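Local structure of lambda phage protein with carbohydrate-binding module (Shewanella oneidensis, 2A5Z) at residues Ala45-Phe55 / Ile246-Ala257; Phe130-Gly139 / Ile147-Gly158. The protein is of unknown function but binds magnesium and has a jelly-roll fold with a carbohydrate-binding module, which suggests that it recognises carbohydrate. One frame throughout, in Å; residues are numbered along the deposited sequence.

Contact 1: residues Ala45-Phe55 / Ile246-Ala257; sequences ATSDFYASYDF and IDLIEFKAKVSA. With MG (magnesium ion), chain F.
A single magnesium ion is bound by Asp54 O, Asp54 OD1, Asp247 O and Asp247 OD1, each at 2.2 Å; the carbonyl oxygens of Phe88 and Gly89 add two more ligands. The metal accounts for the closeness of acceptors that would otherwise repel, Asp54 O lying 3.0 Å from Asp247 O. The outer oxygens are engaged as well: Asp54 OD2 forms a salt bridge to Arg259 of the third subunit, and Asp247 OD2 forms a salt bridge to that arginine and a hydrogen bond with His87 ND1. Next to the site, Phe55 has its ring between two neighbours, with Tyr53 CD2 over one face and Ile246 CG2 over the opposite one, 3.7 Å from the centroid.

From here the strands 48-53 and 248-254 run antiparallel at 176°, the first an outermost strand, within this chain, of a six-stranded sheet in the jelly-roll. The hydrogen-bonded pairs Phe49-Ala253, Ala51-Phe251 and Tyr53-Ile249 set the register, and their side chains share the buried face, where Phe49 and Phe251 also touch Met107 of strand 102-107. On the other face Tyr50 OH donates to Glu250 OE1 over 2.6 Å, and OE1 accepts with its anti lone pair, the one turned away from OE2. OE1 lies in the plane of the ring, while the carboxylate is rotated 70° from it. Both side chains leave with CG anti to the backbone N (chi1 -169° for Tyr50), which carries the phenol across to Glu250, two residues from its bridge partner Lys252. At the far end Ala45 CB packs on Ala257 CB, 3.7 Å away.

Contact 2: residues Phe130-Gly139 / Ile147-Gly158; sequences FNPAQLTVIG and ISDRSGLIIENG
Asn157 N donates to Gln134 O over 3.2 Å with an N-H...O angle of 164°, ending a ladder that reaches back to Ile138 and Leu153. Thr136 and Ile155 exchange two backbone bonds, and Ile155 O, already an acceptor from Thr136 N, takes a second donor in a water 3.0 Å away. That water also lies 2.7 Å from Thr136 OG1, which is hydrogen-bonded to Thr232 OG1 too. A second water donates to Gln134 OE1 and to Asn157 O, while Gln134 NE2 donates to Ala129 O.

The pairing joins two antiparallel neighbours in the larger jelly-roll sheet, strand 134-137 also pairing with 230-234. Strand 134-137 is entered through a type I turn from Asn131 to Gln134, closed by Gln134 N to Asn131 O; Asn131 OD1 also accepts from Ala133 N at 2.9 Å, which makes an Asx turn. Over the Phe130 ring sits Gly158 CA, 3.5 Å from the centroid and 8° off the normal. On the side of Leu135 and Val137, Arg150 passes its CD 3.4 Å from Val137 CG2 and presents a guanidinium face to Leu135 CD2; its NH2 donates to Ile147 O at 2.6 Å, in the guanidinium plane.

Contacts 1 and 2 belong to different sheets of the jelly-roll and lie on opposite sides of the chain's centre, their own centres 23 Å apart. They do not touch, the nearest atoms being about 7 Å from each other. In sequence, contact 2 is formed wholly within the 190 residues that separate 45-55 from 246-257; only seven residues separate 130-139 from 147-158, which makes it a local pair. The magnesium belongs to contact 1; the side chain of Ile138 in contact 2 is about 11 Å from that of Asp247. The second subunit packs on Ala45, Val255, Ser256 and Ala257 of contact 1, and the third reaches Asp54 and Asp247 at the metal site, whereas no other chain touches contact 2.

Contact 1: residues Ala45-Phe55 / Ile246-Ala257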
loop_
_atom_site.group_PDB
_atom_site.type_symbol
_atom_site.label_atom_id
_atom_site.label_comp_id
_atom_site.label_asym_id
_atom_site.label_seq_id
_atom_site.Cartn_x
_atom_site.Cartn_y
_atom_site.Cartn_z
ATOM N N ALA C 45 -10.201 12.021 0.707
ATOM C CA ALA C 45 -9.953 13.326 1.310
ATOM C C ALA C 45 -11.224 14.168 1.485
ATOM O O ALA C 45 -12.198 14.011 0.730
ATOM C CB ALA C 45 -8.914 14.087 0.490
ATOM N N THR C 46 -11.208 15.046 2.490
ATOM C CA THR C 46 -12.241 16.083 2.648
ATOM C C THR C 46 -11.605 17.481 2.701
ATOM O O THR C 46 -11.878 18.320 1.844
ATOM C CB THR C 46 -13.164 15.826 3.870
ATOM O OG1 THR C 46 -13.936 14.642 3.636
ATOM C CG2 THR C 46 -14.135 16.986 4.078
ATOM N N SER C 47 -10.749 17.730 3.688
ATOM C CA SER C 47 -10.090 19.040 3.783
ATOM C C SER C 47 -8.642 18.982 4.262
ATOM O O SER C 47 -7.904 19.971 4.174
ATOM C CB SER C 47 -10.914 19.990 4.653
ATOM O OG SER C 47 -11.014 19.486 5.968
ATOM N N ASP C 48 -8.238 17.816 4.757
ATOM C CA ASP C 48 -6.882 17.611 5.252
ATOM C C ASP C 48 -6.232 16.473 4.478
ATOM O O ASP C 48 -6.910 15.525 4.079
ATOM C CB ASP C 48 -6.901 17.290 6.751
ATOM C CG ASP C 48 -7.535 18.398 7.583
ATOM O OD1 ASP C 48 -6.833 19.384 7.903
ATOM O OD2 ASP C 48 -8.736 18.277 7.930
ATOM N N PHE C 49 -4.932 16.583 4.225
ATOM C CA PHE C 49 -4.192 15.466 3.672
ATOM C C PHE C 49 -3.041 15.100 4.590
ATOM O O PHE C 49 -2.327 15.977 5.064
ATOM C CB PHE C 49 -3.654 15.763 2.264
ATOM C CG PHE C 49 -2.805 14.651 1.706
ATOM C CD1 PHE C 49 -3.385 13.607 0.993
ATOM C CD2 PHE C 49 -1.424 14.634 1.920
ATOM C CE1 PHE C 49 -2.608 12.565 0.489
ATOM C CE2 PHE C 49 -0.641 13.597 1.426
ATOM C CZ PHE C 49 -1.236 12.559 0.708
ATOM N N TYR C 50 -2.871 13.800 4.823
ATOM C CA TYR C 50 -1.745 13.284 5.585
ATOM C C TYR C 50 -1.167 12.023 4.940
ATOM O O TYR C 50 -1.916 11.150 4.504
ATOM C CB TYR C 50 -2.161 12.979 7.032
ATOM C CG TYR C 50 -0.972 12.689 7.906
ATOM C CD1 TYR C 50 -0.296 13.727 8.552
ATOM C CD2 TYR C 50 -0.490 11.389 8.056
ATOM C CE1 TYR C 50 0.823 13.473 9.346
ATOM C CE2 TYR C 50 0.641 11.127 8.841
ATOM C CZ TYR C 50 1.283 12.172 9.474
ATOM O OH TYR C 50 2.381 11.926 10.253
ATOM N N ALA C 51 0.161 11.940 4.885
ATOM C CA ALA C 51 0.860 10.716 4.487
ATOM C C ALA C 51 2.220 10.647 5.180
ATOM O O ALA C 51 2.866 11.671 5.391
ATOM C CB ALA C 51 1.032 10.642 2.968
ATOM N N SER C 52 2.639 9.445 5.553
ATOM C CA SER C 52 3.960 9.257 6.137
ATOM C C SER C 52 4.483 7.865 5.825
ATOM O O SER C 52 3.706 6.937 5.597
ATOM C CB SER C 52 3.922 9.488 7.649
ATOM O OG SER C 52 3.218 8.447 8.290
ATOM N N TYR C 53 5.801 7.732 5.792
ATOM C CA TYR C 53 6.422 6.423 5.653
ATOM C C TYR C 53 7.668 6.332 6.539
ATOM O O TYR C 53 8.451 7.271 6.609
ATOM C CB TYR C 53 6.714 6.088 4.184
ATOM C CG TYR C 53 7.323 4.712 4.022
ATOM C CD1 TYR C 53 6.664 3.578 4.518
ATOM C CD2 TYR C 53 8.570 4.545 3.416
ATOM C CE1 TYR C 53 7.228 2.314 4.403
ATOM C CE2 TYR C 53 9.137 3.284 3.292
ATOM C CZ TYR C 53 8.454 2.179 3.789
ATOM O OH TYR C 53 9.013 0.941 3.683
ATOM N N ASP C 54 7.819 5.199 7.228
ATOM C CA ASP C 54 8.841 5.021 8.258
ATOM C C ASP C 54 9.955 4.049 7.841
ATOM O O ASP C 54 10.753 3.634 8.671
ATOM C CB ASP C 54 8.186 4.540 9.570
ATOM C CG ASP C 54 8.902 5.044 10.825
ATOM O OD1 ASP C 54 9.987 5.640 10.724
ATOM O OD2 ASP C 54 8.370 4.856 11.944
ATOM N N PHE C 55 9.980 3.661 6.570
ATOM C CA PHE C 55 11.099 2.898 5.990
ATOM C C PHE C 55 11.453 1.594 6.707
ATOM O O PHE C 55 12.621 1.313 6.950
ATOM C CB PHE C 55 12.326 3.813 5.801
ATOM C CG PHE C 55 12.094 4.898 4.798
ATOM C CD1 PHE C 55 12.422 4.704 3.459
ATOM C CD2 PHE C 55 11.493 6.098 5.183
ATOM C CE1 PHE C 55 12.184 5.703 2.515
ATOM C CE2 PHE C 55 11.245 7.102 4.256
ATOM C CZ PHE C 55 11.589 6.909 2.916
ATOM N N ILE C 246 17.571 7.680 5.311
ATOM C CA ILE C 246 16.248 8.196 5.707
ATOM C C ILE C 246 15.503 7.244 6.656
ATOM O O ILE C 246 15.410 6.031 6.412
ATOM C CB ILE C 246 15.377 8.645 4.489
ATOM C CG1 ILE C 246 14.046 9.280 4.958
ATOM C CG2 ILE C 246 15.194 7.494 3.474
ATOM C CD1 ILE C 246 13.362 10.163 3.920
ATOM N N ASP C 247 15.013 7.832 7.748
ATOM C CA ASP C 247 14.235 7.150 8.773
ATOM C C ASP C 247 12.738 7.342 8.484
ATOM O O ASP C 247 11.968 6.396 8.497
ATOM C CB ASP C 247 14.596 7.753 10.146
ATOM C CG ASP C 247 13.730 7.233 11.295
ATOM O OD1 ASP C 247 13.215 6.110 11.212
ATOM O OD2 ASP C 247 13.580 7.948 12.313
ATOM N N LEU C 248 12.342 8.572 8.182
ATOM C CA LEU C 248 10.939 8.942 8.248
ATOM C C LEU C 248 10.673 10.194 7.426
ATOM O O LEU C 248 11.460 11.145 7.459
ATOM C CB LEU C 248 10.556 9.177 9.722
ATOM C CG LEU C 248 9.200 9.729 10.178
ATOM C CD1 LEU C 248 8.060 8.880 9.660
ATOM C CD2 LEU C 248 9.157 9.795 11.697
ATOM N N ILE C 249 9.564 10.181 6.692
ATOM C CA ILE C 249 9.081 11.362 5.988
ATOM C C ILE C 249 7.593 11.533 6.292
ATOM O O ILE C 249 6.881 10.546 6.451
ATOM C CB ILE C 249 9.376 11.288 4.447
ATOM C CG1 ILE C 249 9.105 12.639 3.764
ATOM C CG2 ILE C 249 8.636 10.111 3.775
ATOM C CD1 ILE C 249 9.694 12.761 2.354
ATOM N N GLU C 250 7.141 12.780 6.399
ATOM C CA GLU C 250 5.735 13.096 6.662
ATOM C C GLU C 250 5.272 14.229 5.744
ATOM O O GLU C 250 5.987 15.210 5.568
ATOM C CB GLU C 250 5.554 13.485 8.134
ATOM C CG GLU C 250 4.173 14.021 8.487
ATOM C CD GLU C 250 4.134 14.692 9.862
ATOM O OE1 GLU C 250 3.684 14.047 10.835
ATOM O OE2 GLU C 250 4.564 15.861 9.968
ATOM N N PHE C 251 4.081 14.072 5.160
ATOM C CA PHE C 251 3.424 15.103 4.343
ATOM C C PHE C 251 2.113 15.530 5.004
ATOM O O PHE C 251 1.284 14.675 5.337
ATOM C CB PHE C 251 3.091 14.564 2.943
ATOM C CG PHE C 251 4.290 14.356 2.061
ATOM C CD1 PHE C 251 4.624 15.293 1.097
ATOM C CD2 PHE C 251 5.076 13.217 2.186
ATOM C CE1 PHE C 251 5.737 15.102 0.267
ATOM C CE2 PHE C 251 6.197 13.013 1.370
ATOM C CZ PHE C 251 6.527 13.960 0.415
ATOM N N LYS C 252 1.917 16.835 5.179
ATOM C CA LYS C 252 0.601 17.365 5.584
ATOM C C LYS C 252 0.221 18.678 4.908
ATOM O O LYS C 252 1.037 19.594 4.802
ATOM C CB LYS C 252 0.444 17.477 7.107
ATOM C CG LYS C 252 1.621 18.010 7.857
ATOM C CD LYS C 252 1.361 17.922 9.374
ATOM C CE LYS C 252 2.525 18.515 10.145
ATOM N NZ LYS C 252 2.277 18.611 11.624
ATOM N N ALA C 253 -1.032 18.753 4.469
ATOM C CA ALA C 253 -1.522 19.889 3.693
ATOM C C ALA C 253 -3.013 20.115 3.911
ATOM O O ALA C 253 -3.722 19.222 4.384
ATOM C CB ALA C 253 -1.245 19.660 2.223
ATOM N N LYS C 254 -3.482 21.313 3.563
ATOM C CA LYS C 254 -4.909 21.605 3.526
ATOM C C LYS C 254 -5.382 21.455 2.086
ATOM O O LYS C 254 -4.749 21.983 1.174
ATOM C CB LYS C 254 -5.178 23.025 4.027
ATOM C CG LYS C 254 -4.812 23.239 5.489
ATOM C CD LYS C 254 -5.358 24.564 6.032
ATOM C CE LYS C 254 -4.252 25.604 6.269
ATOM N NZ LYS C 254 -4.804 26.756 7.061
ATOM N N VAL C 255 -6.477 20.725 1.871
ATOM C CA VAL C 255 -6.967 20.478 0.510
ATOM C C VAL C 255 -8.451 20.795 0.368
ATOM O O VAL C 255 -9.174 20.841 1.350
ATOM C CB VAL C 255 -6.703 19.016 0.027
ATOM C CG1 VAL C 255 -5.190 18.714 -0.043
ATOM C CG2 VAL C 255 -7.444 17.997 0.896
ATOM N N SER C 256 -8.882 21.016 -0.870
ATOM C CA SER C 256 -10.291 21.172 -1.194
ATOM C C SER C 256 -10.750 19.851 -1.781
ATOM O O SER C 256 -10.360 19.480 -2.892
ATOM C CB SER C 256 -10.491 22.320 -2.190
ATOM O OG SER C 256 -10.079 23.557 -1.628
ATOM N N ALA C 257 -11.541 19.119 -1.011
ATOM C CA ALA C 257 -12.001 17.802 -1.437
ATOM C C ALA C 257 -13.409 17.510 -0.939
ATOM O O ALA C 257 -13.740 16.365 -0.636
ATOM C CB ALA C 257 -11.025 16.722 -0.978
HETATM MG MG MG F . 11.889 4.879 10.028
HETATM O O HOH W 1 -4.021 19.615 7.763
#

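Contact 2: residues Phe130-Gly139 / Ile147-Gly158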
loop_
_atom_site.group_PDB
_atom_site.type_symbol
_atom_site.label_atom_id
_atom_site.label_comp_id
_atom_site.label_asym_id
_atom_site.label_seq_id
_atom_site.Cartn_x
_atom_site.Cartn_y
_atom_site.Cartn_z
ATOM N N PHE C 130 31.555 12.649 4.525
ATOM C CA PHE C 130 31.095 13.561 3.486
ATOM C C PHE C 130 31.941 13.398 2.218
ATOM O O PHE C 130 33.080 12.938 2.269
ATOM C CB PHE C 130 31.103 15.017 3.972
ATOM C CG PHE C 130 30.094 15.303 5.061
ATOM C CD1 PHE C 130 28.741 15.018 4.877
ATOM C CD2 PHE C 130 30.504 15.862 6.274
ATOM C CE1 PHE C 130 27.815 15.279 5.886
ATOM C CE2 PHE C 130 29.585 16.127 7.285
ATOM C CZ PHE C 130 28.245 15.836 7.097
ATOM N N ASN C 131 31.363 13.765 1.082
ATOM C CA ASN C 131 32.027 13.657 -0.206
ATOM C C ASN C 131 31.439 14.758 -1.087
ATOM O O ASN C 131 30.229 15.004 -1.024
ATOM C CB ASN C 131 31.774 12.256 -0.793
ATOM C CG ASN C 131 32.586 11.974 -2.048
ATOM O OD1 ASN C 131 32.336 12.548 -3.113
ATOM N ND2 ASN C 131 33.540 11.053 -1.937
ATOM N N PRO C 132 32.288 15.471 -1.858
ATOM C CA PRO C 132 31.792 16.522 -2.755
ATOM C C PRO C 132 30.751 16.042 -3.783
ATOM O O PRO C 132 30.035 16.862 -4.344
ATOM C CB PRO C 132 33.061 17.035 -3.455
ATOM C CG PRO C 132 34.126 16.034 -3.175
ATOM C CD PRO C 132 33.759 15.372 -1.887
ATOM N N ALA C 133 30.652 14.731 -3.986
ATOM C CA ALA C 133 29.691 14.146 -4.924
ATOM C C ALA C 133 28.267 14.038 -4.351
ATOM O O ALA C 133 27.309 13.786 -5.100
ATOM C CB ALA C 133 30.174 12.785 -5.385
ATOM N N GLN C 134 28.135 14.231 -3.035
ATOM C CA GLN C 134 26.835 14.134 -2.365
ATOM C C GLN C 134 25.968 15.384 -2.565
ATOM O O GLN C 134 26.396 16.507 -2.275
ATOM C CB GLN C 134 27.001 13.840 -0.871
ATOM C CG GLN C 134 27.751 12.558 -0.541
ATOM C CD GLN C 134 28.373 12.572 0.851
ATOM O OE1 GLN C 134 28.404 13.605 1.530
ATOM N NE2 GLN C 134 28.882 11.420 1.281
ATOM N N LEU C 135 24.749 15.164 -3.062
ATOM C CA LEU C 135 23.735 16.212 -3.206
ATOM C C LEU C 135 22.393 15.684 -2.712
ATOM O O LEU C 135 21.865 14.704 -3.247
ATOM C CB LEU C 135 23.623 16.700 -4.667
ATOM C CG LEU C 135 22.493 17.676 -5.066
ATOM C CD1 LEU C 135 22.627 19.045 -4.397
ATOM C CD2 LEU C 135 22.432 17.852 -6.566
ATOM N N THR C 136 21.867 16.333 -1.681
ATOM C CA THR C 136 20.573 15.994 -1.109
ATOM C C THR C 136 19.698 17.246 -1.040
ATOM O O THR C 136 20.202 18.346 -0.808
ATOM C CB THR C 136 20.744 15.375 0.305
ATOM O OG1 THR C 136 21.640 14.263 0.221
ATOM C CG2 THR C 136 19.420 14.888 0.867
ATOM N N VAL C 137 18.396 17.074 -1.271
ATOM C CA VAL C 137 17.426 18.166 -1.174
ATOM C C VAL C 137 16.202 17.731 -0.364
ATOM O O VAL C 137 15.672 16.638 -0.561
ATOM C CB VAL C 137 16.934 18.661 -2.571
ATOM C CG1 VAL C 137 16.042 19.899 -2.417
ATOM C CG2 VAL C 137 18.110 18.991 -3.478
ATOM N N ILE C 138 15.782 18.588 0.561
ATOM C CA ILE C 138 14.465 18.478 1.171
ATOM C C ILE C 138 13.655 19.667 0.628
ATOM O O ILE C 138 13.894 20.817 0.987
ATOM C CB ILE C 138 14.530 18.407 2.728
ATOM C CG1 ILE C 138 15.211 17.107 3.171
ATOM C CG2 ILE C 138 13.138 18.427 3.330
ATOM C CD1 ILE C 138 16.365 17.309 4.138
ATOM N N GLY C 139 12.737 19.364 -0.284
ATOM C CA GLY C 139 11.964 20.371 -0.995
ATOM C C GLY C 139 11.568 19.857 -2.365
ATOM O O GLY C 139 11.398 18.652 -2.549
ATOM N N ILE C 147 19.116 17.034 -12.447
ATOM C CA ILE C 147 19.921 17.745 -11.451
ATOM C C ILE C 147 19.863 19.282 -11.633
ATOM O O ILE C 147 20.590 20.038 -10.968
ATOM C CB ILE C 147 21.379 17.202 -11.479
ATOM C CG1 ILE C 147 22.174 17.662 -10.256
ATOM C CG2 ILE C 147 22.063 17.542 -12.807
ATOM C CD1 ILE C 147 23.340 16.732 -9.913
ATOM N N SER C 148 18.963 19.726 -12.506
ATOM C CA SER C 148 18.917 21.112 -12.967
ATOM C C SER C 148 18.046 22.039 -12.118
ATOM O O SER C 148 18.218 23.258 -12.163
ATOM C CB SER C 148 18.419 21.147 -14.408
ATOM O OG SER C 148 17.129 20.578 -14.459
ATOM N N ASP C 149 17.106 21.469 -11.367
ATOM C CA ASP C 149 16.143 22.267 -10.599
ATOM C C ASP C 149 15.898 21.717 -9.196
ATOM O O ASP C 149 15.706 20.516 -9.014
ATOM C CB ASP C 149 14.805 22.350 -11.344
ATOM C CG ASP C 149 14.926 23.032 -12.691
ATOM O OD1 ASP C 149 14.925 24.279 -12.723
ATOM O OD2 ASP C 149 15.012 22.318 -13.718
ATOM N N ARG C 150 15.896 22.613 -8.215
ATOM C CA ARG C 150 15.595 22.260 -6.831
ATOM C C ARG C 150 15.354 23.512 -5.986
ATOM O O ARG C 150 15.805 24.615 -6.329
ATOM C CB ARG C 150 16.710 21.403 -6.215
ATOM C CG ARG C 150 18.083 22.042 -6.284
ATOM C CD ARG C 150 19.184 21.057 -5.960
ATOM N NE ARG C 150 20.489 21.584 -6.343
ATOM C CZ ARG C 150 21.012 21.470 -7.561
ATOM N NH1 ARG C 150 22.206 21.985 -7.825
ATOM N NH2 ARG C 150 20.343 20.847 -8.517
ATOM N N SER C 151 14.657 23.323 -4.874
ATOM C CA SER C 151 14.324 24.411 -3.981
ATOM C C SER C 151 13.978 23.850 -2.593
ATOM O O SER C 151 13.121 22.971 -2.463
ATOM C CB SER C 151 13.175 25.227 -4.591
ATOM O OG SER C 151 12.352 25.768 -3.589
ATOM N N GLY C 152 14.671 24.334 -1.566
ATOM C CA GLY C 152 14.434 23.870 -0.197
ATOM C C GLY C 152 15.722 23.871 0.599
ATOM O O GLY C 152 16.567 24.745 0.405
ATOM N N LEU C 153 15.872 22.918 1.515
ATOM C CA LEU C 153 17.158 22.736 2.184
ATOM C C LEU C 153 18.038 21.841 1.324
ATOM O O LEU C 153 17.717 20.673 1.086
ATOM C CB LEU C 153 17.011 22.147 3.585
ATOM C CG LEU C 153 18.307 22.204 4.416
ATOM C CD1 LEU C 153 18.480 23.574 5.085
ATOM C CD2 LEU C 153 18.354 21.090 5.452
ATOM N N ILE C 154 19.136 22.407 0.843
ATOM C CA ILE C 154 20.061 21.688 -0.015
ATOM C C ILE C 154 21.297 21.313 0.798
ATOM O O ILE C 154 21.787 22.104 1.594
ATOM C CB ILE C 154 20.449 22.539 -1.256
ATOM C CG1 ILE C 154 19.204 22.860 -2.098
ATOM C CG2 ILE C 154 21.527 21.830 -2.111
ATOM C CD1 ILE C 154 19.334 24.150 -2.922
ATOM N N ILE C 155 21.786 20.094 0.611
ATOM C CA ILE C 155 22.993 19.656 1.289
ATOM C C ILE C 155 23.998 19.205 0.238
ATOM O O ILE C 155 23.785 18.201 -0.431
ATOM C CB ILE C 155 22.700 18.515 2.308
ATOM C CG1 ILE C 155 21.689 18.992 3.372
ATOM C CG2 ILE C 155 24.012 17.995 2.938
ATOM C CD1 ILE C 155 21.096 17.890 4.239
ATOM N N GLU C 156 25.073 19.975 0.081
ATOM C CA GLU C 156 26.187 19.593 -0.785
ATOM C C GLU C 156 27.408 19.313 0.077
ATOM O O GLU C 156 27.867 20.188 0.816
ATOM C CB GLU C 156 26.506 20.691 -1.799
ATOM C CG GLU C 156 25.342 21.030 -2.709
ATOM C CD GLU C 156 25.670 22.106 -3.723
ATOM O OE1 GLU C 156 26.463 23.024 -3.409
ATOM O OE2 GLU C 156 25.121 22.038 -4.839
ATOM N N ASN C 157 27.937 18.095 -0.021
ATOM C CA ASN C 157 29.051 17.695 0.809
ATOM C C ASN C 157 28.603 17.839 2.283
ATOM O O ASN C 157 27.525 17.366 2.648
ATOM C CB ASN C 157 30.271 18.560 0.450
ATOM C CG ASN C 157 31.593 17.874 0.737
ATOM O OD1 ASN C 157 31.649 16.844 1.413
ATOM N ND2 ASN C 157 32.675 18.462 0.231
ATOM N N GLY C 158 29.386 18.509 3.118
ATOM C CA GLY C 158 29.020 18.649 4.524
ATOM C C GLY C 158 28.270 19.924 4.868
ATOM O O GLY C 158 28.128 20.258 6.047
HETATM O O HOH W 2 26.132 14.993 2.365
HETATM O O HOH W 3 24.060 15.322 0.482
#